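Local coordinates for putative polyprenyl synthetase (Streptomyces coelicolor, PDB 3NF2), which probably makes isoprenyl diphosphates by prenyl transfer, as a magnesium-dependent member of the FPP/GGPP synthase family, at residues S278-A281 against N282-E285; G300-W303 against T304-A308; K238-S242 against D243-R247. All blocks are in the same frame, centred on the assembly; numbering follows the deposited sequence.

Contact 1. Residues S278-A281 against N282-E285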
ATOM      1  N   SER A 278      -2.151 -12.510  34.174  1.00 63.19           N
ATOM      2  CA  SER A 278      -0.827 -13.158  34.126  1.00 65.94           C
ATOM      3  C   SER A 278      -0.846 -14.610  33.642  1.00 62.77           C
ATOM      4  O   SER A 278       0.110 -15.065  33.021  1.00 62.79           O
ATOM      5  CB  SER A 278      -0.164 -13.135  35.513  1.00 68.17           C
ATOM      6  OG  SER A 278      -0.347 -11.891  36.169  1.00 77.92           O
ATOM      7  N   ASP A 279      -1.920 -15.336  33.945  1.00 60.65           N
ATOM      8  CA  ASP A 279      -2.019 -16.750  33.574  1.00 61.76           C
ATOM      9  C   ASP A 279      -3.036 -17.034  32.459  1.00 61.64           C
ATOM     10  O   ASP A 279      -3.575 -18.138  32.383  1.00 64.82           O
ATOM     11  CB  ASP A 279      -2.269 -17.641  34.810  1.00 55.72           C
ATOM     12  CG  ASP A 279      -3.591 -17.338  35.512  1.00 59.68           C
ATOM     13  OD1 ASP A 279      -4.090 -16.199  35.439  1.00 59.72           O
ATOM     14  OD2 ASP A 279      -4.139 -18.252  36.161  1.00 69.25           O
ATOM     15  N   PHE A 280      -3.263 -16.046  31.587  1.00 59.73           N
ATOM     16  CA  PHE A 280      -4.130 -16.205  30.414  1.00 58.21           C
ATOM     17  C   PHE A 280      -3.712 -17.366  29.513  1.00 60.22           C
ATOM     18  O   PHE A 280      -4.563 -18.073  28.971  1.00 62.48           O
ATOM     19  CB  PHE A 280      -4.201 -14.915  29.593  1.00 57.84           C
ATOM     20  CG  PHE A 280      -5.199 -14.968  28.465  1.00 52.92           C
ATOM     21  CD1 PHE A 280      -6.539 -14.668  28.691  1.00 52.69           C
ATOM     22  CD2 PHE A 280      -4.800 -15.319  27.173  1.00 58.20           C
ATOM     23  CE1 PHE A 280      -7.476 -14.716  27.641  1.00 50.26           C
ATOM     24  CE2 PHE A 280      -5.723 -15.373  26.126  1.00 50.15           C
ATOM     25  CZ  PHE A 280      -7.061 -15.073  26.364  1.00 48.58           C
ATOM     26  N   ALA A 281      -2.405 -17.560  29.373  1.00 58.17           N
ATOM     27  CA  ALA A 281      -1.851 -18.658  28.584  1.00 58.79           C
ATOM     28  C   ALA A 281      -2.173 -20.040  29.171  1.00 56.70           C
ATOM     29  O   ALA A 281      -1.995 -21.061  28.506  1.00 52.08           O
ATOM     30  CB  ALA A 281      -0.332 -18.480  28.433  1.00 57.41           C
ATOM     31  N   ASN A 282      -2.633 -20.070  30.418  1.00 55.45           N
ATOM     32  CA  ASN A 282      -2.962 -21.330  31.069  1.00 57.31           C
ATOM     33  C   ASN A 282      -4.449 -21.660  31.059  1.00 51.85           C
ATOM     34  O   ASN A 282      -4.831 -22.764  31.446  1.00 53.87           O
ATOM     35  CB  ASN A 282      -2.414 -21.360  32.500  1.00 58.28           C
ATOM     36  CG  ASN A 282      -0.921 -21.638  32.548  1.00 68.28           C
ATOM     37  OD1 ASN A 282      -0.362 -22.297  31.664  1.00 70.23           O
ATOM     38  ND2 ASN A 282      -0.269 -21.148  33.595  1.00 72.46           N
ATOM     39  N   PHE A 283      -5.269 -20.711  30.606  1.00 48.66           N
ATOM     40  CA  PHE A 283      -6.731 -20.859  30.548  1.00 48.38           C
ATOM     41  C   PHE A 283      -7.144 -22.174  29.897  1.00 46.02           C
ATOM     42  O   PHE A 283      -6.512 -22.626  28.946  1.00 46.97           O
ATOM     43  CB  PHE A 283      -7.364 -19.711  29.761  1.00 45.51           C
ATOM     44  CG  PHE A 283      -7.654 -18.474  30.580  1.00 49.74           C
ATOM     45  CD1 PHE A 283      -8.655 -17.593  30.179  1.00 32.38           C
ATOM     46  CD2 PHE A 283      -6.928 -18.175  31.736  1.00 39.60           C
ATOM     47  CE1 PHE A 283      -8.933 -16.435  30.915  1.00 41.45           C
ATOM     48  CE2 PHE A 283      -7.204 -17.024  32.476  1.00 45.08           C
ATOM     49  CZ  PHE A 283      -8.206 -16.153  32.065  1.00 39.80           C
ATOM     50  N   SER A 284      -8.204 -22.781  30.423  1.00 47.48           N
ATOM     51  CA  SER A 284      -8.690 -24.067  29.923  1.00 45.87           C
ATOM     52  C   SER A 284      -9.872 -23.865  28.986  1.00 42.23           C
ATOM     53  O   SER A 284     -10.463 -22.787  28.947  1.00 45.38           O
ATOM     54  CB  SER A 284      -9.106 -24.963  31.092  1.00 44.92           C
ATOM     55  OG  SER A 284     -10.132 -24.350  31.855  1.00 50.47           O
ATOM     56  N   GLU A 285     -10.218 -24.922  28.250  1.00 48.79           N
ATOM     57  CA  GLU A 285     -11.444 -24.983  27.443  1.00 44.33           C
ATOM     58  C   GLU A 285     -12.676 -24.557  28.252  1.00 42.23           C
ATOM     59  O   GLU A 285     -13.482 -23.733  27.800  1.00 41.24           O
ATOM     60  CB  GLU A 285     -11.608 -26.409  26.891  1.00 43.70           C
ATOM     61  CG  GLU A 285     -12.779 -26.619  25.919  1.00 49.49           C
ATOM     62  CD  GLU A 285     -14.080 -26.976  26.617  1.00 56.50           C
ATOM     63  OE1 GLU A 285     -15.135 -26.411  26.248  1.00 55.41           O
ATOM     64  OE2 GLU A 285     -14.043 -27.808  27.548  1.00 66.88           O
TER
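The amide N282 N reaches back three residues to D279 O over 2.9 Å, and one step on F283 N does the same to F280 O over 3.2 Å. Both donors stand well above the planes of their carbonyl groups, as fits the tight winding of this single 3-10 turn. D279 O has further neighbours on its flank: N282 CB, and F283 CD2 at 3.4 Å.

The two phenylalanines lean together on one side of the turn. F280 holds CG anti to its own N (chi1 -173°), whereas F283 turns CG anti to its carbonyl carbon (chi1 -86°), and the side chains cross at about a right angle. The rings meet obliquely, planes 44° apart and centroids 4.9 Å apart. F280 CD1 lies over one face of F283, offset toward the rim and 3.7 Å from F283 CE1. F280 CA also sits over the F283 ring, 4.1 Å from its centroid in a CH-pi contact.

Beyond the turn, S284 is the N-cap of helix 285-297, its side chain capping a backbone N in the first turn while S284 N bonds to E287 OE1. Between the two halves the hydrogen bonds run from main chain to main chain, and the side chains add aromatic and CH-pi packing; R247 sets a charge against the F280 ring from outside in a cation-pi contact.

Contact 2. Residues G300-W303 against T304-A308. With SO4 (sulfate ion), chain F.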
ATOM      1  N   GLY A 300     -26.177 -12.417  23.641  1.00 52.18           N
ATOM      2  CA  GLY A 300     -25.184 -12.088  22.614  1.00 50.10           C
ATOM      3  C   GLY A 300     -25.285 -12.936  21.354  1.00 50.84           C
ATOM      4  O   GLY A 300     -25.249 -12.411  20.242  1.00 51.59           O
ATOM      5  N   ARG A 301     -25.410 -14.247  21.535  1.00 48.74           N
ATOM      6  CA  ARG A 301     -25.524 -15.186  20.422  1.00 50.22           C
ATOM      7  C   ARG A 301     -26.779 -14.941  19.595  1.00 52.27           C
ATOM      8  O   ARG A 301     -26.709 -14.790  18.369  1.00 52.56           O
ATOM      9  CB  ARG A 301     -25.555 -16.610  20.952  1.00 47.69           C
ATOM     10  CG  ARG A 301     -25.593 -17.664  19.883  1.00 45.23           C
ATOM     11  CD  ARG A 301     -25.559 -19.021  20.516  1.00 38.46           C
ATOM     12  NE  ARG A 301     -25.157 -20.052  19.575  1.00 44.54           N
ATOM     13  CZ  ARG A 301     -24.937 -21.314  19.918  1.00 41.95           C
ATOM     14  NH1 ARG A 301     -25.078 -21.681  21.182  1.00 39.69           N
ATOM     15  NH2 ARG A 301     -24.554 -22.197  19.007  1.00 40.89           N
ATOM     16  N   GLU A 302     -27.915 -14.893  20.288  1.00 48.53           N
ATOM     17  CA  GLU A 302     -29.208 -14.647  19.673  1.00 45.39           C
ATOM     18  C   GLU A 302     -29.223 -13.352  18.881  1.00 47.69           C
ATOM     19  O   GLU A 302     -29.649 -13.344  17.722  1.00 46.22           O
ATOM     20  CB  GLU A 302     -30.315 -14.626  20.738  1.00 50.59           C
ATOM     21  CG  GLU A 302     -31.727 -14.425  20.182  1.00 58.26           C
ATOM     22  CD  GLU A 302     -32.168 -15.541  19.227  1.00 66.83           C
ATOM     23  OE1 GLU A 302     -31.821 -16.719  19.461  1.00 61.17           O
ATOM     24  OE2 GLU A 302     -32.871 -15.235  18.240  1.00 69.26           O
ATOM     25  N   TRP A 303     -28.742 -12.268  19.499  1.00 40.39           N
ATOM     26  CA  TRP A 303     -28.696 -10.973  18.833  1.00 42.63           C
ATOM     27  C   TRP A 303     -27.901 -11.030  17.528  1.00 43.00           C
ATOM     28  O   TRP A 303     -28.283 -10.395  16.540  1.00 46.11           O
ATOM     29  CB  TRP A 303     -28.125  -9.881  19.739  1.00 37.69           C
ATOM     30  CG  TRP A 303     -28.341  -8.519  19.158  1.00 36.33           C
ATOM     31  CD1 TRP A 303     -29.434  -7.726  19.324  1.00 39.71           C
ATOM     32  CD2 TRP A 303     -27.455  -7.805  18.280  1.00 41.53           C
ATOM     33  NE1 TRP A 303     -29.281  -6.542  18.621  1.00 41.22           N
ATOM     34  CE2 TRP A 303     -28.079  -6.574  17.965  1.00 42.72           C
ATOM     35  CE3 TRP A 303     -26.195  -8.089  17.728  1.00 40.27           C
ATOM     36  CZ2 TRP A 303     -27.481  -5.624  17.137  1.00 40.82           C
ATOM     37  CZ3 TRP A 303     -25.606  -7.151  16.896  1.00 41.02           C
ATOM     38  CH2 TRP A 303     -26.251  -5.927  16.614  1.00 42.34           C
ATOM     39  N   THR A 304     -26.814 -11.796  17.528  1.00 40.75           N
ATOM     40  CA  THR A 304     -25.936 -11.882  16.361  1.00 43.64           C
ATOM     41  C   THR A 304     -26.546 -12.758  15.244  1.00 47.45           C
ATOM     42  O   THR A 304     -26.360 -12.469  14.053  1.00 50.58           O
ATOM     43  CB  THR A 304     -24.519 -12.351  16.748  1.00 42.52           C
ATOM     44  OG1 THR A 304     -24.041 -11.555  17.841  1.00 40.08           O
ATOM     45  CG2 THR A 304     -23.549 -12.225  15.562  1.00 40.59           C
ATOM     46  N   ALA A 305     -27.280 -13.803  15.623  1.00 45.78           N
ATOM     47  CA  ALA A 305     -28.032 -14.611  14.641  1.00 50.47           C
ATOM     48  C   ALA A 305     -29.145 -13.793  13.995  1.00 48.74           C
ATOM     49  O   ALA A 305     -29.349 -13.876  12.786  1.00 54.92           O
ATOM     50  CB  ALA A 305     -28.589 -15.888  15.270  1.00 46.79           C
ATOM     51  N   ASP A 306     -29.834 -12.984  14.799  1.00 53.03           N
ATOM     52  CA  ASP A 306     -30.853 -12.060  14.288  1.00 55.51           C
ATOM     53  C   ASP A 306     -30.270 -10.977  13.389  1.00 55.43           C
ATOM     54  O   ASP A 306     -30.924 -10.543  12.437  1.00 53.89           O
ATOM     55  CB  ASP A 306     -31.626 -11.400  15.426  1.00 57.12           C
ATOM     56  CG  ASP A 306     -32.407 -12.398  16.263  1.00 69.50           C
ATOM     57  OD1 ASP A 306     -32.541 -13.569  15.841  1.00 65.10           O
ATOM     58  OD2 ASP A 306     -32.888 -12.002  17.349  1.00 77.78           O
ATOM     59  N   GLU A 307     -29.055 -10.528  13.701  1.00 56.01           N
ATOM     60  CA  GLU A 307     -28.367  -9.571  12.837  1.00 53.81           C
ATOM     61  C   GLU A 307     -27.998 -10.182  11.500  1.00 48.32           C
ATOM     62  O   GLU A 307     -28.190  -9.545  10.474  1.00 42.26           O
ATOM     63  CB  GLU A 307     -27.134  -8.974  13.501  1.00 52.80           C
ATOM     64  CG  GLU A 307     -27.380  -7.552  13.926  1.00 62.27           C
ATOM     65  CD  GLU A 307     -27.251  -6.537  12.806  1.00 61.22           C
ATOM     66  OE1 GLU A 307     -26.320  -6.664  11.989  1.00 58.06           O
ATOM     67  OE2 GLU A 307     -28.073  -5.596  12.759  1.00 71.15           O
ATOM     68  N   ALA A 308     -27.487 -11.415  11.536  1.00 45.77           N
ATOM     69  CA  ALA A 308     -27.169 -12.177  10.332  1.00 48.32           C
ATOM     70  C   ALA A 308     -28.389 -12.276   9.429  1.00 51.66           C
ATOM     71  O   ALA A 308     -28.321 -11.922   8.256  1.00 47.61           O
ATOM     72  CB  ALA A 308     -26.650 -13.570  10.695  1.00 44.40           C
TER
HETATM   73  S   SO4 F   5     -24.273 -25.446  20.781  1.00102.27           S
HETATM   74  O1  SO4 F   5     -24.236 -24.825  19.460  1.00 97.14           O
HETATM   75  O2  SO4 F   5     -22.976 -26.050  21.078  1.00103.41           O
HETATM   76  O3  SO4 F   5     -24.571 -24.431  21.788  1.00100.66           O
HETATM   77  O4  SO4 F   5     -25.313 -26.473  20.799  1.00103.74           O
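E307 lies against W303 from its CB outward, the two side chains running alongside each other and pointing the same way. E307 CB rests 3.5 Å from W303 O, the carbonyl that also accepts the E307 N bond. Next, E307 CG sits over one face of the six-membered ring, 3.6 Å from its centroid and 3.3 Å from W303 CH2, a CH-pi contact offset toward the rim. E307 CD follows at 4.0 Å from W303 CH2, and the carboxylate plane is only 17° from that of the indole. An unusual first torsion (chi1 -106°) and a bend at chi2 swing the chain over the ring. The indole also packs on L251 and A255 of helix 251-259 and on V173 of helix 173-198; an alanine here would probably leave E307 CG without its aromatic face, set that chain free to turn and open a gap toward these helices.

One turn back, T304 grips G300 O twice: OG1 bonds to it at 2.8 Å and the amide N reaches it from the opposite face of the carbonyl plane, so the buried hydroxyl is satisfied. R301 extends outward, its NH1 bonding sulfate O3 at 2.9 Å and NH2 bonding O1 at 2.7 Å, with the sulfur in the guanidinium plane; E296 shares NH1. E302 OE2 and D306 OD1 lie 2.9 Å apart, their carboxylate planes 66° apart. This like-charged approach would probably raise the proton affinity of the pair, while the salt bridge from R309 to D306 is likely to ease the repulsion.

Contact 3. Residues K238-S242 against D243-R247. With SO4 (sulfate ion), chain G.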
ATOM      1  N   LYS A 238     -10.325 -24.757  13.392  1.00 82.03           N
ATOM      2  CA  LYS A 238      -9.807 -24.019  14.534  1.00 77.56           C
ATOM      3  C   LYS A 238     -10.111 -24.738  15.846  1.00 75.82           C
ATOM      4  O   LYS A 238     -10.970 -25.628  15.888  1.00 77.41           O
ATOM      5  CB  LYS A 238     -10.386 -22.601  14.568  1.00 78.04           C
ATOM      6  CG  LYS A 238     -10.189 -21.795  13.291  1.00 79.62           C
ATOM      7  CD  LYS A 238     -10.748 -20.384  13.439  1.00 88.64           C
ATOM      8  CE  LYS A 238     -11.158 -19.783  12.092  1.00 94.95           C
ATOM      9  NZ  LYS A 238     -10.006 -19.496  11.183  1.00 94.38           N
ATOM     10  N   GLN A 239      -9.405 -24.341  16.911  1.00 69.04           N
ATOM     11  CA  GLN A 239      -9.653 -24.826  18.279  1.00 64.56           C
ATOM     12  C   GLN A 239     -11.055 -24.440  18.772  1.00 61.23           C
ATOM     13  O   GLN A 239     -11.714 -23.583  18.171  1.00 60.24           O
ATOM     14  CB  GLN A 239      -8.623 -24.245  19.254  1.00 63.71           C
ATOM     15  CG  GLN A 239      -7.160 -24.409  18.872  1.00 59.88           C
ATOM     16  CD  GLN A 239      -6.236 -23.698  19.859  1.00 75.08           C
ATOM     17  OE1 GLN A 239      -6.121 -24.101  21.020  1.00 77.24           O
ATOM     18  NE2 GLN A 239      -5.582 -22.631  19.403  1.00 70.07           N
ATOM     19  N   THR A 240     -11.507 -25.072  19.859  1.00 57.12           N
ATOM     20  CA  THR A 240     -12.763 -24.675  20.510  1.00 56.00           C
ATOM     21  C   THR A 240     -12.653 -23.231  21.017  1.00 56.89           C
ATOM     22  O   THR A 240     -11.599 -22.823  21.518  1.00 57.86           O
ATOM     23  CB  THR A 240     -13.159 -25.609  21.697  1.00 56.67           C
ATOM     24  OG1 THR A 240     -12.105 -25.646  22.668  1.00 64.51           O
ATOM     25  CG2 THR A 240     -13.464 -27.025  21.230  1.00 52.30           C
ATOM     26  N   TRP A 241     -13.739 -22.472  20.864  1.00 51.08           N
ATOM     27  CA  TRP A 241     -13.843 -21.072  21.306  1.00 56.98           C
ATOM     28  C   TRP A 241     -12.660 -20.210  20.826  1.00 54.57           C
ATOM     29  O   TRP A 241     -12.149 -19.378  21.584  1.00 55.78           O
ATOM     30  CB  TRP A 241     -14.014 -20.970  22.844  1.00 56.05           C
ATOM     31  CG  TRP A 241     -14.617 -22.191  23.484  1.00 53.32           C
ATOM     32  CD1 TRP A 241     -13.943 -23.195  24.118  1.00 56.75           C
ATOM     33  CD2 TRP A 241     -16.007 -22.551  23.533  1.00 42.31           C
ATOM     34  NE1 TRP A 241     -14.820 -24.158  24.550  1.00 57.42           N
ATOM     35  CE2 TRP A 241     -16.094 -23.790  24.204  1.00 45.60           C
ATOM     36  CE3 TRP A 241     -17.183 -21.950  23.067  1.00 37.88           C
ATOM     37  CZ2 TRP A 241     -17.316 -24.441  24.434  1.00 51.62           C
ATOM     38  CZ3 TRP A 241     -18.403 -22.604  23.287  1.00 45.00           C
ATOM     39  CH2 TRP A 241     -18.456 -23.830  23.973  1.00 48.74           C
ATOM     40  N   SER A 242     -12.246 -20.417  19.572  1.00 53.49           N
ATOM     41  CA  SER A 242     -10.995 -19.850  19.037  1.00 52.94           C
ATOM     42  C   SER A 242     -10.914 -18.326  19.153  1.00 48.93           C
ATOM     43  O   SER A 242      -9.893 -17.800  19.588  1.00 52.37           O
ATOM     44  CB  SER A 242     -10.747 -20.293  17.583  1.00 57.01           C
ATOM     45  OG  SER A 242     -11.437 -19.465  16.653  1.00 65.46           O
ATOM     46  N   ASP A 243     -11.995 -17.633  18.795  1.00 40.36           N
ATOM     47  CA  ASP A 243     -12.051 -16.183  18.946  1.00 45.36           C
ATOM     48  C   ASP A 243     -11.943 -15.707  20.398  1.00 49.73           C
ATOM     49  O   ASP A 243     -11.483 -14.590  20.652  1.00 52.19           O
ATOM     50  CB  ASP A 243     -13.328 -15.608  18.338  1.00 42.76           C
ATOM     51  CG  ASP A 243     -13.274 -15.507  16.829  1.00 51.87           C
ATOM     52  OD1 ASP A 243     -12.291 -15.972  16.215  1.00 60.84           O
ATOM     53  OD2 ASP A 243     -14.231 -14.953  16.251  1.00 50.27           O
ATOM     54  N   LEU A 244     -12.382 -16.533  21.347  1.00 50.69           N
ATOM     55  CA  LEU A 244     -12.274 -16.157  22.760  1.00 48.17           C
ATOM     56  C   LEU A 244     -10.857 -16.347  23.293  1.00 44.83           C
ATOM     57  O   LEU A 244     -10.437 -15.626  24.193  1.00 53.40           O
ATOM     58  CB  LEU A 244     -13.290 -16.903  23.631  1.00 40.88           C
ATOM     59  CG  LEU A 244     -14.776 -16.737  23.304  1.00 43.61           C
ATOM     60  CD1 LEU A 244     -15.638 -17.445  24.346  1.00 42.85           C
ATOM     61  CD2 LEU A 244     -15.198 -15.279  23.173  1.00 43.50           C
ATOM     62  N   ARG A 245     -10.129 -17.306  22.728  1.00 45.12           N
ATOM     63  CA  ARG A 245      -8.704 -17.503  23.026  1.00 49.12           C
ATOM     64  C   ARG A 245      -7.839 -16.337  22.519  1.00 50.50           C
ATOM     65  O   ARG A 245      -6.737 -16.116  23.015  1.00 51.58           O
ATOM     66  CB  ARG A 245      -8.194 -18.826  22.434  1.00 48.30           C
ATOM     67  CG  ARG A 245      -8.768 -20.078  23.084  1.00 46.58           C
ATOM     68  CD  ARG A 245      -8.339 -21.356  22.373  1.00 47.37           C
ATOM     69  NE  ARG A 245      -9.099 -22.522  22.836  1.00 57.89           N
ATOM     70  CZ  ARG A 245      -8.682 -23.387  23.760  1.00 61.26           C
ATOM     71  NH1 ARG A 245      -7.495 -23.231  24.334  1.00 64.12           N
ATOM     72  NH2 ARG A 245      -9.447 -24.418  24.113  1.00 55.46           N
ATOM     73  N   GLN A 246      -8.353 -15.601  21.539  1.00 46.43           N
ATOM     74  CA  GLN A 246      -7.643 -14.478  20.943  1.00 51.76           C
ATOM     75  C   GLN A 246      -8.191 -13.133  21.433  1.00 53.93           C
ATOM     76  O   GLN A 246      -7.782 -12.074  20.942  1.00 51.80           O
ATOM     77  CB  GLN A 246      -7.714 -14.562  19.410  1.00 53.20           C
ATOM     78  CG  GLN A 246      -6.823 -15.640  18.781  1.00 59.47           C
ATOM     79  CD  GLN A 246      -7.057 -15.810  17.274  1.00 71.57           C
ATOM     80  OE1 GLN A 246      -7.919 -15.150  16.686  1.00 72.84           O
ATOM     81  NE2 GLN A 246      -6.285 -16.702  16.647  1.00 61.59           N
ATOM     82  N   ARG A 247      -9.154 -13.199  22.331  1.00 52.32           N
ATOM     83  CA  ARG A 247      -9.831 -12.059  22.927  1.00 53.77           C
ATOM     84  C   ARG A 247     -10.462 -11.090  21.970  1.00 55.91           C
ATOM     85  O   ARG A 247     -10.422  -9.908  22.206  1.00 53.18           O
ATOM     86  CB  ARG A 247      -8.940 -11.289  23.879  1.00 54.69           C
ATOM     87  CG  ARG A 247      -8.442 -12.067  25.027  1.00 54.77           C
ATOM     88  CD  ARG A 247      -7.610 -11.224  25.910  1.00 66.54           C
ATOM     89  NE  ARG A 247      -6.405 -11.905  26.346  1.00 73.38           N
ATOM     90  CZ  ARG A 247      -5.185 -11.606  25.930  1.00 78.60           C
ATOM     91  NH1 ARG A 247      -4.995 -10.639  25.063  1.00 83.50           N
ATOM     92  NH2 ARG A 247      -4.152 -12.273  26.374  1.00 73.26           N
TER
HETATM   93  S   SO4 G   6      -6.565 -22.075  15.917  1.00 83.61           S
HETATM   94  O1  SO4 G   6      -6.501 -21.241  14.716  1.00 82.88           O
HETATM   95  O2  SO4 G   6      -5.234 -22.242  16.516  1.00 75.02           O
HETATM   96  O3  SO4 G   6      -7.503 -21.449  16.858  1.00 70.50           O
HETATM   97  O4  SO4 G   6      -7.010 -23.423  15.574  1.00 85.54           O
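R245 lies side-on against T240, its guanidinium edge turned to two oxygens of that residue. R245 NE points almost straight at T240 O (2.8 Å, 173° at the hydrogen), which lies in the guanidinium plane, and R245 NH2 donates to T240 OG1 at 3.3 Å, close to the same plane. T240 OG1 stands between its backbone N and carbonyl carbon (chi1 57°), where it faces the second nitrogen; the two bonds together fix the rotation of the guanidinium.

Q239 crosses R245 at about a right angle. Its OE1 hangs 3.4 Å above one face of the guanidinium, toward the rim, with the amide turned 32° from that plane. The other end of this amide serves the sulfate: Q239 NE2 donates to O2 at 2.9 Å, and Q239 N to O4 at 2.9 Å. The W241 ring leads away from residues 243-247, with W241 CB touching L244 CD1 at 4.2 Å, while its NE1 bonds to E285 and its ring packs on F288 and A289 of helix 285-297. In the backbone, R245 N bonds to W241 O at 3.1 Å.

A type II turn from Q239 to S242 thus leads into the short, weakly bonded helix 242-245, which R247 ends in a Schellman motif. This turn-helix unit comes after helix 203-230 and the short helix 233-236; helix 203-230 is the one that in FPP/GGPP synthases carries the second aspartate-rich motif, and the unit is tied back to its G228.

All three contacts are local and follow one another along the chain; none nests within another or crosses it. Contact 3 comes first, closing the turn into helix 242-245 after helix 203-230 and the short helix 233-236. Helices 251-259 and 262-275 intervene before contact 1 closes the loop that leads into helix 285-297, and contact 2 then forms the first turns of helix 300-319. Contacts 1 and 3 touch directly, with centres 12 Å apart: F280 packs on R245 O and E285 CG on T240 OG1, joining the two loops. Contact 2 stays apart, its nearest atoms about 7 Å from contact 3, but it too packs on helix 203-230.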